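Side-chain contacts in conserved protein O27018 (Methanothermobacter thermautotrophicus, PDB 3BEY), which is of unknown function but, as an all-helical member of the AhpD-like clan that assembles from six chains, may have peroxiredoxin activity: residues V15-S18 with F19-R23; K31-E34 with R35-L38; V48-D51 with A52-R55. All blocks are in the same frame, centred on the assembly; numbering follows the deposited sequence.

Contact 1 of 3, residues V15-S18 with F19-R23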
ATOM      1  N   VAL D  15     -19.801  -0.570  16.480  1.00 57.85           N
ATOM      2  CA  VAL D  15     -18.499  -0.126  15.982  1.00 55.37           C
ATOM      3  C   VAL D  15     -18.564   0.974  14.923  1.00 52.93           C
ATOM      4  O   VAL D  15     -17.777   1.916  14.960  1.00 50.83           O
ATOM      5  CB  VAL D  15     -17.658  -1.311  15.430  1.00 54.75           C
ATOM      6  CG1 VAL D  15     -17.604  -2.424  16.457  1.00 55.13           C
ATOM      7  CG2 VAL D  15     -18.227  -1.804  14.121  1.00 54.85           C
ATOM      8  N   ALA D  16     -19.500   0.857  13.988  1.00 51.91           N
ATOM      9  CA  ALA D  16     -19.644   1.853  12.931  1.00 52.28           C
ATOM     10  C   ALA D  16     -19.927   3.223  13.529  1.00 52.39           C
ATOM     11  O   ALA D  16     -19.458   4.246  13.026  1.00 53.45           O
ATOM     12  CB  ALA D  16     -20.773   1.457  11.982  1.00 51.62           C
ATOM     13  N   GLU D  17     -20.697   3.233  14.611  1.00 51.73           N
ATOM     14  CA  GLU D  17     -21.047   4.472  15.283  1.00 50.32           C
ATOM     15  C   GLU D  17     -19.805   5.051  15.945  1.00 48.61           C
ATOM     16  O   GLU D  17     -19.500   6.229  15.764  1.00 48.31           O
ATOM     17  CB  GLU D  17     -22.149   4.202  16.312  1.00 53.08           C
ATOM     18  CG  GLU D  17     -22.691   5.422  17.036  1.00 56.34           C
ATOM     19  CD  GLU D  17     -22.144   5.543  18.444  1.00 59.79           C
ATOM     20  OE1 GLU D  17     -21.993   4.492  19.112  1.00 61.24           O
ATOM     21  OE2 GLU D  17     -21.878   6.684  18.888  1.00 61.17           O
ATOM     22  N   SER D  18     -19.077   4.225  16.696  1.00 46.34           N
ATOM     23  CA  SER D  18     -17.862   4.701  17.359  1.00 45.48           C
ATOM     24  C   SER D  18     -16.884   5.230  16.308  1.00 45.56           C
ATOM     25  O   SER D  18     -16.091   6.132  16.578  1.00 45.06           O
ATOM     26  CB  SER D  18     -17.191   3.577  18.148  1.00 42.56           C
ATOM     27  OG  SER D  18     -16.494   2.703  17.285  1.00 41.65           O
ATOM     28  N   PHE D  19     -16.946   4.659  15.110  1.00 45.50           N
ATOM     29  CA  PHE D  19     -16.073   5.091  14.038  1.00 46.58           C
ATOM     30  C   PHE D  19     -16.529   6.437  13.501  1.00 45.78           C
ATOM     31  O   PHE D  19     -15.706   7.303  13.202  1.00 45.28           O
ATOM     32  CB  PHE D  19     -16.055   4.075  12.897  1.00 48.04           C
ATOM     33  CG  PHE D  19     -15.101   4.441  11.790  1.00 49.49           C
ATOM     34  CD1 PHE D  19     -13.723   4.442  12.014  1.00 49.41           C
ATOM     35  CD2 PHE D  19     -15.576   4.829  10.542  1.00 48.63           C
ATOM     36  CE1 PHE D  19     -12.832   4.823  11.007  1.00 49.01           C
ATOM     37  CE2 PHE D  19     -14.694   5.211   9.533  1.00 49.82           C
ATOM     38  CZ  PHE D  19     -13.319   5.208   9.770  1.00 49.97           C
ATOM     39  N   LYS D  20     -17.840   6.605  13.359  1.00 46.09           N
ATOM     40  CA  LYS D  20     -18.378   7.867  12.870  1.00 45.85           C
ATOM     41  C   LYS D  20     -18.012   8.972  13.852  1.00 44.60           C
ATOM     42  O   LYS D  20     -17.805  10.116  13.462  1.00 44.65           O
ATOM     43  CB  LYS D  20     -19.899   7.779  12.696  1.00 47.19           C
ATOM     44  CG  LYS D  20     -20.334   6.822  11.585  1.00 50.50           C
ATOM     45  CD  LYS D  20     -21.825   6.940  11.271  1.00 54.04           C
ATOM     46  CE  LYS D  20     -22.292   5.883  10.259  1.00 56.22           C
ATOM     47  NZ  LYS D  20     -21.572   5.931   8.946  1.00 56.46           N
ATOM     48  N   ASN D  21     -17.910   8.616  15.128  1.00 45.04           N
ATOM     49  CA  ASN D  21     -17.550   9.587  16.158  1.00 45.55           C
ATOM     50  C   ASN D  21     -16.067   9.922  16.040  1.00 44.54           C
ATOM     51  O   ASN D  21     -15.663  11.075  16.222  1.00 43.44           O
ATOM     52  CB  ASN D  21     -17.869   9.033  17.553  1.00 47.90           C
ATOM     53  CG  ASN D  21     -19.359   9.122  17.892  1.00 50.89           C
ATOM     54  OD1 ASN D  21     -19.810   8.594  18.908  1.00 51.97           O
ATOM     55  ND2 ASN D  21     -20.125   9.805  17.039  1.00 51.57           N
ATOM     56  N   PHE D  22     -15.260   8.910  15.731  1.00 42.38           N
ATOM     57  CA  PHE D  22     -13.834   9.116  15.561  1.00 40.15           C
ATOM     58  C   PHE D  22     -13.653  10.023  14.358  1.00 41.23           C
ATOM     59  O   PHE D  22     -12.876  10.982  14.400  1.00 40.08           O
ATOM     60  CB  PHE D  22     -13.118   7.784  15.321  1.00 38.29           C
ATOM     61  CG  PHE D  22     -11.690   7.932  14.854  1.00 35.49           C
ATOM     62  CD1 PHE D  22     -11.324   7.549  13.569  1.00 33.58           C
ATOM     63  CD2 PHE D  22     -10.717   8.476  15.689  1.00 34.81           C
ATOM     64  CE1 PHE D  22     -10.004   7.702  13.122  1.00 33.92           C
ATOM     65  CE2 PHE D  22      -9.397   8.633  15.250  1.00 34.22           C
ATOM     66  CZ  PHE D  22      -9.041   8.247  13.966  1.00 32.69           C
ATOM     67  N   ARG D  23     -14.386   9.727  13.288  1.00 41.99           N
ATOM     68  CA  ARG D  23     -14.283  10.523  12.076  1.00 43.76           C
ATOM     69  C   ARG D  23     -14.634  11.964  12.383  1.00 43.72           C
ATOM     70  O   ARG D  23     -13.942  12.881  11.945  1.00 44.55           O
ATOM     71  CB  ARG D  23     -15.217   9.996  10.977  1.00 45.34           C
ATOM     72  CG  ARG D  23     -14.875  10.543   9.589  1.00 47.32           C
ATOM     73  CD  ARG D  23     -16.102  11.004   8.809  1.00 50.24           C
ATOM     74  NE  ARG D  23     -16.974   9.909   8.389  1.00 51.60           N
ATOM     75  CZ  ARG D  23     -18.203  10.082   7.900  1.00 54.66           C
ATOM     76  NH1 ARG D  23     -18.705  11.309   7.770  1.00 53.69           N
ATOM     77  NH2 ARG D  23     -18.934   9.029   7.537  1.00 53.65           N
TER
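Ser-18 and Phe-19 converge on one acceptor, the carbonyl oxygen of Val-15, within helix 13-27, an ordinary alpha helix whose i to i+4 bonds run unbroken here. Phe-19 N reaches Val-15 O at 2.9 Å, and Lys-20 N, Asn-21 N and Phe-22 N repeat the pattern on Ala-16 O, Glu-17 O and Ser-18 O. The tight side is built of small, aliphatic or aromatic residues. Ala-16 carries only a methyl, suited to lying against Phe-8 and Leu-9 of helix 6-11. Both phenylalanines hold CG anti to the backbone N (chi1 -177° in Phe-19), which swings the rings out from the helix toward other chains: Phe-19 meets Phe-22 of the second subunit, and Phe-22 meets Phe-19 of that same subunit. The opposite character belongs to Glu-17 and Asn-21, one turn apart and exposed, where polar side chains can face solvent. Lys-20 is intermediate, its aliphatic part lying over the backbone with CG 3.1 Å from Ala-16 O. Serine suits the buried side because it satisfies its own hydroxyl: with chi1 at 77°, Ser-18 OG folds back along the helix and donates to Val-15 O at 2.8 Å.

Contact 2 of 3, residues K31-E34 with R35-L38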
ATOM      1  N   LYS D  31      -7.328  22.564  15.729  1.00 43.51           N
ATOM      2  CA  LYS D  31      -5.942  22.838  15.352  1.00 41.20           C
ATOM      3  C   LYS D  31      -5.823  23.340  13.912  1.00 38.92           C
ATOM      4  O   LYS D  31      -5.072  24.274  13.635  1.00 39.02           O
ATOM      5  CB  LYS D  31      -5.083  21.578  15.526  1.00 43.00           C
ATOM      6  CG  LYS D  31      -4.722  21.228  16.967  1.00 44.01           C
ATOM      7  CD  LYS D  31      -3.889  22.321  17.618  1.00 46.44           C
ATOM      8  CE  LYS D  31      -3.395  21.902  19.001  1.00 48.23           C
ATOM      9  NZ  LYS D  31      -4.511  21.537  19.914  1.00 47.29           N
ATOM     10  N   LEU D  32      -6.557  22.716  12.998  1.00 36.07           N
ATOM     11  CA  LEU D  32      -6.517  23.116  11.597  1.00 35.69           C
ATOM     12  C   LEU D  32      -7.865  23.667  11.123  1.00 34.81           C
ATOM     13  O   LEU D  32      -8.918  23.306  11.652  1.00 32.59           O
ATOM     14  CB  LEU D  32      -6.132  21.933  10.696  1.00 33.78           C
ATOM     15  CG  LEU D  32      -4.837  21.155  10.925  1.00 36.40           C
ATOM     16  CD1 LEU D  32      -4.684  20.126   9.806  1.00 35.08           C
ATOM     17  CD2 LEU D  32      -3.639  22.098  10.941  1.00 36.59           C
ATOM     18  N   THR D  33      -7.810  24.527  10.111  1.00 34.26           N
ATOM     19  CA  THR D  33      -9.002  25.120   9.525  1.00 35.50           C
ATOM     20  C   THR D  33      -9.672  24.075   8.637  1.00 38.14           C
ATOM     21  O   THR D  33      -9.023  23.131   8.168  1.00 38.77           O
ATOM     22  CB  THR D  33      -8.651  26.322   8.635  1.00 35.72           C
ATOM     23  OG1 THR D  33      -8.022  25.855   7.432  1.00 35.10           O
ATOM     24  CG2 THR D  33      -7.697  27.276   9.364  1.00 34.61           C
ATOM     25  N   GLU D  34     -10.968  24.253   8.406  1.00 37.90           N
ATOM     26  CA  GLU D  34     -11.744  23.348   7.570  1.00 38.45           C
ATOM     27  C   GLU D  34     -11.110  23.226   6.180  1.00 36.62           C
ATOM     28  O   GLU D  34     -11.135  22.170   5.552  1.00 36.88           O
ATOM     29  CB  GLU D  34     -13.173  23.881   7.432  1.00 42.79           C
ATOM     30  CG  GLU D  34     -14.148  22.918   6.773  1.00 48.15           C
ATOM     31  CD  GLU D  34     -15.421  23.606   6.314  1.00 51.63           C
ATOM     32  OE1 GLU D  34     -16.434  22.904   6.098  1.00 53.36           O
ATOM     33  OE2 GLU D  34     -15.404  24.849   6.156  1.00 54.21           O
ATOM     34  N   ARG D  35     -10.548  24.320   5.695  1.00 34.96           N
ATOM     35  CA  ARG D  35      -9.921  24.321   4.390  1.00 34.65           C
ATOM     36  C   ARG D  35      -8.745  23.341   4.359  1.00 33.39           C
ATOM     37  O   ARG D  35      -8.632  22.512   3.458  1.00 31.39           O
ATOM     38  CB  ARG D  35      -9.435  25.733   4.056  1.00 33.96           C
ATOM     39  CG  ARG D  35      -8.618  25.825   2.792  1.00 36.53           C
ATOM     40  CD  ARG D  35      -8.194  27.255   2.527  1.00 40.67           C
ATOM     41  NE  ARG D  35      -7.167  27.335   1.490  1.00 44.86           N
ATOM     42  CZ  ARG D  35      -7.405  27.269   0.185  1.00 45.55           C
ATOM     43  NH1 ARG D  35      -6.394  27.345  -0.670  1.00 46.91           N
ATOM     44  NH2 ARG D  35      -8.646  27.150  -0.267  1.00 44.98           N
ATOM     45  N   GLU D  36      -7.877  23.442   5.358  1.00 31.97           N
ATOM     46  CA  GLU D  36      -6.702  22.591   5.428  1.00 31.41           C
ATOM     47  C   GLU D  36      -7.065  21.113   5.558  1.00 29.94           C
ATOM     48  O   GLU D  36      -6.505  20.271   4.858  1.00 28.05           O
ATOM     49  CB  GLU D  36      -5.814  23.063   6.578  1.00 32.36           C
ATOM     50  CG  GLU D  36      -5.461  24.541   6.440  1.00 35.48           C
ATOM     51  CD  GLU D  36      -4.826  25.134   7.687  1.00 39.33           C
ATOM     52  OE1 GLU D  36      -5.305  24.835   8.807  1.00 39.88           O
ATOM     53  OE2 GLU D  36      -3.856  25.916   7.544  1.00 41.87           O
ATOM     54  N   LYS D  37      -8.020  20.803   6.430  1.00 29.37           N
ATOM     55  CA  LYS D  37      -8.455  19.421   6.611  1.00 29.51           C
ATOM     56  C   LYS D  37      -9.083  18.832   5.341  1.00 28.98           C
ATOM     57  O   LYS D  37      -8.949  17.636   5.074  1.00 30.52           O
ATOM     58  CB  LYS D  37      -9.423  19.327   7.788  1.00 28.76           C
ATOM     59  CG  LYS D  37      -8.739  19.566   9.138  1.00 31.38           C
ATOM     60  CD  LYS D  37      -9.744  19.765  10.267  1.00 33.77           C
ATOM     61  CE  LYS D  37     -10.498  21.085  10.108  1.00 33.14           C
ATOM     62  NZ  LYS D  37     -11.413  21.350  11.238  1.00 33.73           N
ATOM     63  N   LEU D  38      -9.751  19.667   4.552  1.00 27.52           N
ATOM     64  CA  LEU D  38     -10.368  19.208   3.310  1.00 27.39           C
ATOM     65  C   LEU D  38      -9.291  18.883   2.275  1.00 26.61           C
ATOM     66  O   LEU D  38      -9.330  17.828   1.647  1.00 27.70           O
ATOM     67  CB  LEU D  38     -11.329  20.269   2.754  1.00 27.31           C
ATOM     68  CG  LEU D  38     -12.649  20.421   3.519  1.00 29.72           C
ATOM     69  CD1 LEU D  38     -13.398  21.640   3.018  1.00 28.07           C
ATOM     70  CD2 LEU D  38     -13.495  19.165   3.350  1.00 28.77           C
TER
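Thr-33 and Glu-36 lie obliquely across each other, each side chain reaching for the other's backbone. Thr-33 OG1 accepts from Glu-36 N at 3.2 Å, in a nearly straight bond. In return the Glu-36 chain, extended beyond CG, runs back past the threonine, and its OE1 takes Thr-33 N at 2.8 Å. That N-H arrives on the anti side of the carboxylate, 26° out of its plane. The chi1 of 72° in Thr-33 is what aims OG1 into the turn, while its methyl CG2 rests 3.5 Å from Glu-36 OE1. This reciprocal pair is a capping box, with Thr-33 as the N-cap of helix 34-47. Threonine offers a short-armed acceptor, and glutamate three residues on can reach back to return the bond. The other carboxylate oxygen, Glu-36 OE2, forms a salt bridge with Arg-35 of the third subunit. Arg-35 itself, stretched out from CG to NE, bridges Glu-70 of its own chain through NH1 and Glu-36 of the third subunit through NE. Leu-32 stands at about a right angle to Glu-36 and obliquely to Lys-37, its CB 3.9 Å from Lys-37 CG, an apolar patch ahead of the cap that continues onto Leu-39 of the third subunit. The lysine chain bends at chi3 (-69°), bringing CE within 3.1 Å of Leu-32 O, while NZ is bonded to Glu-29 O in the preceding loop. Glu-34 and Leu-38 run side by side in the same direction, Glu-34 CG lying 4.0 Å from Leu-38 CD1.

Contact 3 of 3, residues V48-D51 with A52-R55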
ATOM      1  N   VAL D  48      -3.163   7.178  -0.814  1.00 26.75           N
ATOM      2  CA  VAL D  48      -3.565   5.834  -0.437  1.00 25.95           C
ATOM      3  C   VAL D  48      -4.265   5.134  -1.612  1.00 25.94           C
ATOM      4  O   VAL D  48      -4.621   3.964  -1.540  1.00 25.73           O
ATOM      5  CB  VAL D  48      -4.469   5.938   0.812  1.00 26.32           C
ATOM      6  CG1 VAL D  48      -5.592   4.943   0.770  1.00 27.70           C
ATOM      7  CG2 VAL D  48      -3.613   5.760   2.054  1.00 25.19           C
ATOM      8  N   ARG D  49      -4.432   5.862  -2.708  1.00 27.58           N
ATOM      9  CA  ARG D  49      -5.067   5.338  -3.918  1.00 29.90           C
ATOM     10  C   ARG D  49      -6.462   4.725  -3.733  1.00 30.80           C
ATOM     11  O   ARG D  49      -6.728   3.599  -4.154  1.00 27.59           O
ATOM     12  CB  ARG D  49      -4.124   4.342  -4.621  1.00 31.92           C
ATOM     13  CG  ARG D  49      -3.118   5.021  -5.566  1.00 34.77           C
ATOM     14  CD  ARG D  49      -2.115   4.055  -6.230  1.00 36.34           C
ATOM     15  NE  ARG D  49      -2.731   2.860  -6.818  1.00 40.39           N
ATOM     16  CZ  ARG D  49      -3.597   2.862  -7.829  1.00 40.88           C
ATOM     17  NH1 ARG D  49      -4.096   1.718  -8.273  1.00 40.91           N
ATOM     18  NH2 ARG D  49      -3.961   4.003  -8.400  1.00 43.05           N
ATOM     19  N   CYS D  50      -7.351   5.475  -3.089  1.00 32.00           N
ATOM     20  CA  CYS D  50      -8.719   5.019  -2.899  1.00 34.40           C
ATOM     21  C   CYS D  50      -9.612   5.932  -3.726  1.00 34.74           C
ATOM     22  O   CYS D  50      -9.869   7.071  -3.343  1.00 37.41           O
ATOM     23  CB  CYS D  50      -9.129   5.069  -1.421  1.00 35.91           C
ATOM     24  SG  CYS D  50     -10.933   4.963  -1.205  1.00 37.07           S
ATOM     25  N   ASP D  51     -10.074   5.421  -4.861  1.00 35.93           N
ATOM     26  CA  ASP D  51     -10.920   6.167  -5.791  1.00 36.87           C
ATOM     27  C   ASP D  51     -12.222   6.737  -5.215  1.00 35.63           C
ATOM     28  O   ASP D  51     -12.548   7.899  -5.451  1.00 33.72           O
ATOM     29  CB  ASP D  51     -11.245   5.292  -7.004  1.00 40.25           C
ATOM     30  CG  ASP D  51     -12.049   6.028  -8.052  1.00 45.78           C
ATOM     31  OD1 ASP D  51     -11.491   6.955  -8.683  1.00 50.10           O
ATOM     32  OD2 ASP D  51     -13.243   5.691  -8.244  1.00 47.30           O
ATOM     33  N   ALA D  52     -12.966   5.934  -4.466  1.00 34.13           N
ATOM     34  CA  ALA D  52     -14.219   6.412  -3.893  1.00 33.79           C
ATOM     35  C   ALA D  52     -13.957   7.501  -2.859  1.00 34.07           C
ATOM     36  O   ALA D  52     -14.668   8.504  -2.813  1.00 32.97           O
ATOM     37  CB  ALA D  52     -14.984   5.254  -3.257  1.00 32.76           C
ATOM     38  N   CYS D  53     -12.932   7.301  -2.032  1.00 33.11           N
ATOM     39  CA  CYS D  53     -12.589   8.270  -1.003  1.00 33.79           C
ATOM     40  C   CYS D  53     -12.221   9.599  -1.629  1.00 32.53           C
ATOM     41  O   CYS D  53     -12.535  10.661  -1.102  1.00 32.64           O
ATOM     42  CB  CYS D  53     -11.380   7.819  -0.191  1.00 37.09           C
ATOM     43  SG  CYS D  53     -11.330   6.116   0.442  1.00 46.84           S
ATOM     44  N   THR D  54     -11.516   9.530  -2.747  1.00 32.49           N
ATOM     45  CA  THR D  54     -11.073  10.731  -3.435  1.00 31.79           C
ATOM     46  C   THR D  54     -12.263  11.523  -3.959  1.00 32.10           C
ATOM     47  O   THR D  54     -12.390  12.715  -3.682  1.00 31.20           O
ATOM     48  CB  THR D  54     -10.110  10.366  -4.593  1.00 32.54           C
ATOM     49  OG1 THR D  54      -8.951   9.719  -4.050  1.00 28.79           O
ATOM     50  CG2 THR D  54      -9.685  11.611  -5.363  1.00 31.03           C
ATOM     51  N   ARG D  55     -13.140  10.853  -4.700  1.00 33.04           N
ATOM     52  CA  ARG D  55     -14.327  11.490  -5.260  1.00 35.24           C
ATOM     53  C   ARG D  55     -15.167  12.123  -4.156  1.00 33.52           C
ATOM     54  O   ARG D  55     -15.612  13.268  -4.274  1.00 33.10           O
ATOM     55  CB  ARG D  55     -15.159  10.460  -6.034  1.00 37.74           C
ATOM     56  CG  ARG D  55     -16.417  11.022  -6.674  1.00 44.19           C
ATOM     57  CD  ARG D  55     -17.084  10.000  -7.595  1.00 52.80           C
ATOM     58  NE  ARG D  55     -17.225   8.679  -6.971  1.00 58.32           N
ATOM     59  CZ  ARG D  55     -17.942   8.430  -5.876  1.00 60.88           C
ATOM     60  NH1 ARG D  55     -18.598   9.416  -5.266  1.00 60.29           N
ATOM     61  NH2 ARG D  55     -17.993   7.194  -5.383  1.00 60.10           N
TER
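The flat peptide carbonyl of Cys-50 is approached twice by Thr-54. The backbone Thr-54 N comes in the carbonyl plane, 3.0 Å from Cys-50 O, while Thr-54 OG1 donates from above that plane, 44° out of it, at 2.9 Å. Threonine suits the place because its hydroxyl lies beside its own backbone N and can share that acceptor, so the buried group donates within its own turn. A valine in its place would probably cost Cys-50 O its hydroxyl donor and tie the N-cap residue less firmly to the first turn. The carboxylate of Asp-51 and the guanidinium of Arg-55 are not in contact, Asp-51 OD2 standing 5.1 Å from Arg-55 NE, so any attraction is probably modest; what joins the two residues directly is Arg-55 N to Asp-51 O at 3.1 Å. Ahead of the cap, Arg-49 takes positive phi and ends helix 34-47 in a Schellman motif, turning the chain sharply into helix 51-62. Cys-50 at the N-cap holds SG anti to its backbone N (chi1 164°), and Cys-53, one turn on, extends its sulfur to meet it. The SG atoms of Cys-50 and Cys-53 are 2.0 Å apart, a disulfide with a chi3 of 82°. Ser-85 of the third subunit packs on both cysteines. Two cysteines separated by two residues at a helix start form a CXXC motif, as in AhpD, and their bonded state here is consistent with a pair that cycles between disulfide and dithiol.

Along the chain the three contacts come in series: contact 1 within helix 13-27, contact 2 where the loop after it starts helix 34-47, and contact 3 where that helix gives way to helix 51-62. Their centres lie 19 to 20 Å apart and none touches another, the nearest atoms of contacts 2 and 3 being about 8 Å apart. Contacts 2 and 3 thus sit at opposite ends of helix 34-47. All three belong to the carboxymuconolactone decarboxylase-like helical fold and are also met by the third subunit, so helix 13-27, the cap and the probable redox pair lie at subunit interfaces, which ties local helix structure to the six-chain assembly.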